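Long-range contacts in metallo-beta-lactamase FIM-1 (Pseudomonas aeruginosa, PDB 6V3Q), which probably hydrolyses beta-lactam antibiotics to substituted beta-amino acids as a zinc-dependent class B enzyme, so contributing to antibiotic resistance: residues L49-T59 with D84-L93; R94-A104 with L115-I123. One frame throughout, in Å; residues are numbered along the deposited sequence.

Contact 1 (L49-T59 with D84-L93); sequences LVDTAWDDPQT and DDKMGGVAAL
T52 is turned about its CA-CB bond (chi1 71°) with OG1 between its own N and carbonyl carbon, which aims the hydroxyl at the backbone of G89 and leaves CG2 against L93. G89 N donates to T52 OG1 at 3.1 Å, and OG1 in turn donates in the carbonyl plane to A53 O. The backbone of the same residue adds a bond: T52 N meets K86 O at 3.0 Å, nearly straight (175°). T52 CG2 then lies 3.6 Å from L93 CD1, and L93 CD2 also reaches L49 and T59, forming a small apolar cluster.

W54 offers a second example of a flat group fixed from two directions. D85 CB sits over one face, 3.5 Å from the centroid of the six-membered ring in a CH-pi contact, while D84 OD1 comes to the ring edge near CZ3. The indole NE1 is tied to S24 O. Close by, G88 CA points a C-H at W54 O, with the two atoms 3.5 Å apart. D56 OD1 adds a weak bond from A92 N at 3.4 Å.

The K86 chain bends at chi2 and lays CD against the D51 carboxylate. D51 OD2 to K86 NZ is a long salt bridge, 3.6 Å, and each charge has a firmer partner, T80 N for D51 and S205 OG for K86. The buried ion pair is thus shared with its surroundings, while neutral bonds through T52 hold the backbone that follows the HxHxD motif, whose aspartate is D85, to the end of strand 46-50.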
# COMPACT_ATOMS: atom_id res chain seq x y z
N LEU A 49 0.89 -26.24 -0.01
CA LEU A 49 0.66 -24.80 -0.00
C LEU A 49 0.51 -24.32 1.44
O LEU A 49 -0.31 -24.86 2.19
CB LEU A 49 -0.58 -24.43 -0.81
CG LEU A 49 -0.98 -22.96 -0.79
CD1 LEU A 49 0.10 -22.09 -1.42
CD2 LEU A 49 -2.32 -22.73 -1.47
N VAL A 50 1.30 -23.33 1.81
CA VAL A 50 1.16 -22.66 3.09
C VAL A 50 0.54 -21.30 2.81
O VAL A 50 1.17 -20.45 2.17
CB VAL A 50 2.50 -22.53 3.82
CG1 VAL A 50 2.32 -21.86 5.17
CG2 VAL A 50 3.14 -23.90 3.99
N ASP A 51 -0.71 -21.11 3.25
CA ASP A 51 -1.45 -19.87 3.10
C ASP A 51 -1.87 -19.58 1.66
O ASP A 51 -1.11 -19.82 0.72
CB ASP A 51 -0.65 -18.69 3.66
CG ASP A 51 -0.60 -18.70 5.17
OD1 ASP A 51 -1.48 -19.31 5.79
OD2 ASP A 51 0.32 -18.07 5.73
N THR A 52 -3.08 -19.06 1.50
CA THR A 52 -3.61 -18.68 0.20
C THR A 52 -3.16 -17.27 -0.16
O THR A 52 -2.37 -16.65 0.55
CB THR A 52 -5.13 -18.78 0.19
OG1 THR A 52 -5.66 -17.71 0.99
CG2 THR A 52 -5.59 -20.09 0.79
N ALA A 53 -3.67 -16.75 -1.27
CA ALA A 53 -3.52 -15.34 -1.59
C ALA A 53 -4.68 -14.57 -0.95
O ALA A 53 -5.36 -15.08 -0.06
CB ALA A 53 -3.46 -15.15 -3.11
N TRP A 54 -4.92 -13.35 -1.41
CA TRP A 54 -5.96 -12.53 -0.78
C TRP A 54 -7.36 -12.99 -1.16
O TRP A 54 -8.28 -12.90 -0.34
CB TRP A 54 -5.76 -11.06 -1.15
CG TRP A 54 -4.54 -10.44 -0.55
CD1 TRP A 54 -3.30 -10.37 -1.11
CD2 TRP A 54 -4.44 -9.82 0.74
NE1 TRP A 54 -2.43 -9.73 -0.26
CE2 TRP A 54 -3.10 -9.38 0.89
CE3 TRP A 54 -5.34 -9.58 1.78
CZ2 TRP A 54 -2.65 -8.73 2.03
CZ3 TRP A 54 -4.89 -8.93 2.92
CH2 TRP A 54 -3.56 -8.51 3.03
N ASP A 55 -7.55 -13.48 -2.39
CA ASP A 55 -8.88 -13.86 -2.86
C ASP A 55 -8.77 -15.14 -3.69
O ASP A 55 -7.68 -15.69 -3.89
CB ASP A 55 -9.53 -12.73 -3.66
CG ASP A 55 -8.69 -12.27 -4.84
OD1 ASP A 55 -7.73 -12.99 -5.22
OD2 ASP A 55 -8.98 -11.20 -5.40
N ASP A 56 -9.92 -15.61 -4.18
CA ASP A 56 -9.95 -16.83 -4.98
C ASP A 56 -9.15 -16.71 -6.27
O ASP A 56 -8.31 -17.59 -6.52
CB ASP A 56 -11.40 -17.23 -5.26
CG ASP A 56 -12.11 -17.78 -4.04
OD1 ASP A 56 -11.44 -18.43 -3.20
OD2 ASP A 56 -13.34 -17.58 -3.92
N PRO A 57 -9.35 -15.70 -7.13
CA PRO A 57 -8.62 -15.69 -8.41
C PRO A 57 -7.11 -15.60 -8.26
O PRO A 57 -6.38 -16.15 -9.10
CB PRO A 57 -9.19 -14.47 -9.13
CG PRO A 57 -9.69 -13.59 -8.05
CD PRO A 57 -10.23 -14.53 -7.01
N GLN A 58 -6.61 -14.91 -7.23
CA GLN A 58 -5.17 -14.88 -7.00
C GLN A 58 -4.67 -16.22 -6.48
O GLN A 58 -3.58 -16.66 -6.84
CB GLN A 58 -4.82 -13.75 -6.02
CG GLN A 58 -4.50 -12.41 -6.68
CD GLN A 58 -4.10 -11.35 -5.67
OE1 GLN A 58 -4.59 -11.33 -4.54
NE2 GLN A 58 -3.20 -10.45 -6.07
N THR A 59 -5.46 -16.88 -5.62
CA THR A 59 -5.12 -18.25 -5.22
C THR A 59 -5.21 -19.20 -6.41
O THR A 59 -4.43 -20.16 -6.49
CB THR A 59 -6.05 -18.71 -4.09
OG1 THR A 59 -5.93 -17.82 -2.98
CG2 THR A 59 -5.68 -20.12 -3.63
N ASP A 84 -8.13 -12.89 5.97
CA ASP A 84 -8.31 -13.06 4.53
C ASP A 84 -7.00 -13.07 3.74
O ASP A 84 -7.01 -13.46 2.57
CB ASP A 84 -9.23 -11.97 3.96
CG ASP A 84 -8.93 -10.59 4.51
OD1 ASP A 84 -7.78 -10.13 4.36
OD2 ASP A 84 -9.85 -9.97 5.07
N ASP A 85 -5.88 -12.67 4.33
CA ASP A 85 -4.61 -12.83 3.62
C ASP A 85 -4.06 -14.24 3.76
O ASP A 85 -3.12 -14.59 3.04
CB ASP A 85 -3.58 -11.82 4.11
CG ASP A 85 -3.41 -11.82 5.61
OD1 ASP A 85 -4.38 -12.12 6.33
OD2 ASP A 85 -2.29 -11.52 6.07
N LYS A 86 -4.62 -15.06 4.65
CA LYS A 86 -4.21 -16.44 4.82
C LYS A 86 -5.25 -17.45 4.37
O LYS A 86 -4.88 -18.50 3.84
CB LYS A 86 -3.87 -16.72 6.30
CG LYS A 86 -2.83 -15.79 6.86
CD LYS A 86 -1.70 -15.60 5.87
CE LYS A 86 -0.64 -14.69 6.43
NZ LYS A 86 0.47 -14.44 5.47
N MET A 87 -6.53 -17.16 4.56
CA MET A 87 -7.60 -18.07 4.17
C MET A 87 -8.56 -17.45 3.16
O MET A 87 -9.69 -17.92 3.01
CB MET A 87 -8.37 -18.55 5.41
CG MET A 87 -7.52 -19.27 6.43
SD MET A 87 -8.49 -19.99 7.77
CE MET A 87 -9.42 -21.24 6.88
N GLY A 88 -8.13 -16.40 2.46
CA GLY A 88 -9.02 -15.71 1.54
C GLY A 88 -9.44 -16.56 0.35
O GLY A 88 -10.51 -16.34 -0.21
N GLY A 89 -8.61 -17.53 -0.04
CA GLY A 89 -8.91 -18.34 -1.20
C GLY A 89 -9.07 -19.81 -0.89
O GLY A 89 -8.73 -20.66 -1.72
N VAL A 90 -9.59 -20.12 0.30
CA VAL A 90 -9.77 -21.51 0.70
C VAL A 90 -10.78 -22.21 -0.21
O VAL A 90 -10.59 -23.37 -0.58
CB VAL A 90 -10.20 -21.58 2.18
CG1 VAL A 90 -10.71 -22.97 2.53
CG2 VAL A 90 -9.04 -21.21 3.08
N ALA A 91 -11.85 -21.50 -0.59
CA ALA A 91 -12.88 -22.11 -1.42
C ALA A 91 -12.32 -22.57 -2.76
O ALA A 91 -12.71 -23.63 -3.27
CB ALA A 91 -14.03 -21.12 -1.63
N ALA A 92 -11.40 -21.79 -3.35
CA ALA A 92 -10.80 -22.19 -4.61
C ALA A 92 -9.99 -23.47 -4.47
O ALA A 92 -9.91 -24.27 -5.42
CB ALA A 92 -9.94 -21.06 -5.16
N LEU A 93 -9.38 -23.69 -3.30
CA LEU A 93 -8.63 -24.92 -3.08
C LEU A 93 -9.57 -26.11 -2.91
O LEU A 93 -9.38 -27.15 -3.54
CB LEU A 93 -7.74 -24.76 -1.85
CG LEU A 93 -6.71 -23.63 -1.90
CD1 LEU A 93 -6.09 -23.40 -0.53
CD2 LEU A 93 -5.64 -23.93 -2.92

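Contact 2 (R94-A104 with L115-I123); sequences RQQGIVTYAAA and LTPAEHDLI
T100, A102, H120 and L122 carry the main-chain bonding of two parallel strands. H120 N donates to T100 O at 3.1 Å, A102 N to H120 O at 3.2 Å, and L122 N to A102 O at 2.9 Å.

Polar side chains extend this ladder at its start. T100 OG1 stands between its own N and carbonyl carbon (chi1 62°), where it accepts from E119 N at 2.8 Å. It also donates to a water that accepts from T100 N and donates to I98 O and E119 OE1, so one solvent molecule joins both segments. R94, bent at chi3, brings NH1 above the carbonyl plane of P117 to donate to P117 O at 2.9 Å; E119 CB covers one face of the guanidinium. At the far end a second water bridges A104 N and L122 O, and D121 OD1 is held by N107.

Apolar contacts fall on both faces of the pair. A102 CB meets A118 CB at 3.6 Å on one; on the other, Y101 CB touches L122 CD2 at 3.6 Å. Next to that pair the Y101 and H120 rings lie obliquely, their planes 32° apart, and H120 ND1 is buried without a modelled partner.

Strand 120-121 thereby forms one outer edge of the seven-stranded sheet, joined to 99-102 through helix 104-108 in a beta-alpha-beta unit of the metallo-beta-lactamase alpha-beta/beta-alpha fold.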
# COMPACT_ATOMS: atom_id res chain seq x y z
N ARG A 94 -10.61 -25.96 -2.08
CA ARG A 94 -11.53 -27.07 -1.85
C ARG A 94 -12.33 -27.41 -3.10
O ARG A 94 -12.77 -28.55 -3.26
CB ARG A 94 -12.46 -26.73 -0.68
CG ARG A 94 -11.72 -26.42 0.61
CD ARG A 94 -12.68 -26.21 1.77
NE ARG A 94 -13.39 -27.43 2.14
CZ ARG A 94 -14.20 -27.53 3.19
NH1 ARG A 94 -14.42 -26.48 3.97
NH2 ARG A 94 -14.80 -28.68 3.45
N GLN A 95 -12.54 -26.43 -3.99
CA GLN A 95 -13.15 -26.73 -5.28
C GLN A 95 -12.26 -27.64 -6.11
O GLN A 95 -12.75 -28.54 -6.80
CB GLN A 95 -13.44 -25.42 -6.03
CG GLN A 95 -13.40 -25.55 -7.55
CD GLN A 95 -13.62 -24.23 -8.25
OE1 GLN A 95 -13.33 -23.16 -7.71
NE2 GLN A 95 -14.14 -24.29 -9.47
N GLN A 96 -10.95 -27.41 -6.06
CA GLN A 96 -9.97 -28.19 -6.81
C GLN A 96 -9.62 -29.52 -6.14
O GLN A 96 -8.74 -30.23 -6.64
CB GLN A 96 -8.70 -27.37 -7.03
CG GLN A 96 -8.87 -26.23 -8.03
CD GLN A 96 -8.87 -26.71 -9.47
OE1 GLN A 96 -7.83 -27.08 -10.01
NE2 GLN A 96 -10.04 -26.70 -10.09
N GLY A 97 -10.27 -29.86 -5.03
CA GLY A 97 -10.00 -31.11 -4.36
C GLY A 97 -8.76 -31.12 -3.49
O GLY A 97 -8.28 -32.20 -3.13
N ILE A 98 -8.23 -29.95 -3.14
CA ILE A 98 -7.06 -29.90 -2.27
C ILE A 98 -7.46 -30.31 -0.86
O ILE A 98 -8.55 -29.96 -0.38
CB ILE A 98 -6.44 -28.49 -2.29
CG1 ILE A 98 -6.39 -27.93 -3.71
CG2 ILE A 98 -5.04 -28.52 -1.69
CD1 ILE A 98 -5.55 -28.74 -4.65
N VAL A 99 -6.60 -31.06 -0.19
CA VAL A 99 -6.81 -31.40 1.21
C VAL A 99 -6.32 -30.23 2.06
O VAL A 99 -5.13 -29.88 2.02
CB VAL A 99 -6.08 -32.70 1.58
CG1 VAL A 99 -6.53 -33.18 2.96
CG2 VAL A 99 -6.31 -33.77 0.52
N THR A 100 -7.23 -29.62 2.81
CA THR A 100 -6.94 -28.38 3.52
C THR A 100 -6.96 -28.61 5.03
O THR A 100 -7.82 -29.34 5.54
CB THR A 100 -7.95 -27.29 3.15
OG1 THR A 100 -9.26 -27.70 3.54
CG2 THR A 100 -7.92 -27.04 1.65
N TYR A 101 -6.01 -27.99 5.72
CA TYR A 101 -5.89 -28.09 7.17
C TYR A 101 -5.81 -26.70 7.78
O TYR A 101 -5.30 -25.76 7.17
CB TYR A 101 -4.64 -28.88 7.58
CG TYR A 101 -4.62 -30.34 7.17
CD1 TYR A 101 -4.96 -31.33 8.07
CD2 TYR A 101 -4.25 -30.71 5.89
CE1 TYR A 101 -4.93 -32.67 7.70
CE2 TYR A 101 -4.22 -32.04 5.51
CZ TYR A 101 -4.56 -33.01 6.42
OH TYR A 101 -4.54 -34.34 6.05
N ALA A 102 -6.31 -26.59 9.01
CA ALA A 102 -6.14 -25.38 9.81
C ALA A 102 -6.34 -25.74 11.27
O ALA A 102 -6.88 -26.80 11.60
CB ALA A 102 -7.10 -24.27 9.38
N ALA A 103 -5.89 -24.85 12.15
CA ALA A 103 -6.13 -25.02 13.57
C ALA A 103 -7.62 -25.05 13.84
O ALA A 103 -8.41 -24.40 13.15
CB ALA A 103 -5.47 -23.89 14.36
N ALA A 104 -8.03 -25.85 14.84
CA ALA A 104 -9.45 -25.97 15.16
C ALA A 104 -10.06 -24.60 15.43
O ALA A 104 -11.18 -24.31 14.99
CB ALA A 104 -9.64 -26.89 16.36
N LEU A 115 -14.95 -16.05 5.82
CA LEU A 115 -13.97 -16.91 5.19
C LEU A 115 -14.49 -18.34 5.12
O LEU A 115 -15.31 -18.76 5.95
CB LEU A 115 -12.64 -16.88 5.95
CG LEU A 115 -11.95 -15.52 6.06
CD1 LEU A 115 -10.82 -15.57 7.08
CD2 LEU A 115 -11.44 -15.05 4.71
N THR A 116 -14.03 -19.07 4.12
CA THR A 116 -14.35 -20.49 4.02
C THR A 116 -13.44 -21.28 4.95
O THR A 116 -12.22 -21.11 4.90
CB THR A 116 -14.19 -20.99 2.59
OG1 THR A 116 -15.08 -20.26 1.72
CG2 THR A 116 -14.50 -22.47 2.49
N PRO A 117 -13.98 -22.14 5.81
CA PRO A 117 -13.13 -22.91 6.72
C PRO A 117 -12.35 -23.99 5.98
O PRO A 117 -12.69 -24.39 4.86
CB PRO A 117 -14.13 -23.53 7.70
CG PRO A 117 -15.39 -23.64 6.91
CD PRO A 117 -15.41 -22.43 6.01
N ALA A 118 -11.28 -24.45 6.62
CA ALA A 118 -10.57 -25.61 6.12
C ALA A 118 -11.37 -26.87 6.40
O ALA A 118 -12.27 -26.90 7.25
CB ALA A 118 -9.18 -25.71 6.75
N GLU A 119 -11.04 -27.94 5.68
CA GLU A 119 -11.82 -29.17 5.77
C GLU A 119 -11.46 -29.98 7.00
O GLU A 119 -12.33 -30.64 7.59
CB GLU A 119 -11.62 -30.00 4.50
CG GLU A 119 -12.51 -31.23 4.42
CD GLU A 119 -12.22 -32.06 3.19
OE1 GLU A 119 -11.24 -31.76 2.48
OE2 GLU A 119 -12.98 -33.03 2.94
N HIS A 120 -10.19 -29.96 7.42
CA HIS A 120 -9.73 -30.77 8.54
C HIS A 120 -9.15 -29.89 9.63
O HIS A 120 -8.48 -28.89 9.35
CB HIS A 120 -8.66 -31.78 8.08
CG HIS A 120 -9.16 -32.81 7.12
ND1 HIS A 120 -8.82 -32.81 5.79
CD2 HIS A 120 -9.98 -33.87 7.30
CE1 HIS A 120 -9.41 -33.83 5.19
NE2 HIS A 120 -10.12 -34.49 6.09
N ASP A 121 -9.43 -30.26 10.88
CA ASP A 121 -8.77 -29.64 12.02
C ASP A 121 -7.43 -30.32 12.26
O ASP A 121 -7.34 -31.55 12.24
CB ASP A 121 -9.64 -29.75 13.28
CG ASP A 121 -10.94 -28.99 13.16
OD1 ASP A 121 -11.14 -28.32 12.13
OD2 ASP A 121 -11.76 -29.08 14.09
N LEU A 122 -6.39 -29.52 12.47
CA LEU A 122 -5.10 -30.08 12.83
C LEU A 122 -5.17 -30.70 14.22
O LEU A 122 -5.88 -30.22 15.11
CB LEU A 122 -4.02 -28.99 12.79
CG LEU A 122 -3.63 -28.46 11.40
CD1 LEU A 122 -2.86 -27.16 11.51
CD2 LEU A 122 -2.82 -29.50 10.65
N ILE A 123 -4.43 -31.80 14.40
CA ILE A 123 -4.38 -32.51 15.67
C ILE A 123 -2.94 -32.41 16.18
O ILE A 123 -2.04 -33.07 15.64
CB ILE A 123 -4.83 -33.97 15.55
CG1 ILE A 123 -6.28 -34.03 15.05
CG2 ILE A 123 -4.70 -34.68 16.88
CD1 ILE A 123 -6.91 -35.40 15.17
O HOH W 1 -9.68 -29.83 1.91
O HOH W 2 -6.47 -27.65 15.49

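In the fold
Contacts 1 and 2 follow one another along the chain, their centres 11 Å apart, and share helix 90-95 and the seven-stranded sheet. L93 O and I98 N, 3.1 Å apart, probably form a hydrogen bond where the helix of contact 1 turns into the strand of contact 2. V90 CG1 also packs 3.4 Å from T116 O, so the edge segment 115-123 rests on the same helix. The D85 side chain of contact 1 comes about 4 Å from the zinc ion of H81, H83, H145 and C164 (modified to cysteinesulfonic acid), whereas the A103 side chain of contact 2 is about 13 Å away. Metal surroundings and sheet edge are thus linked through one short helix.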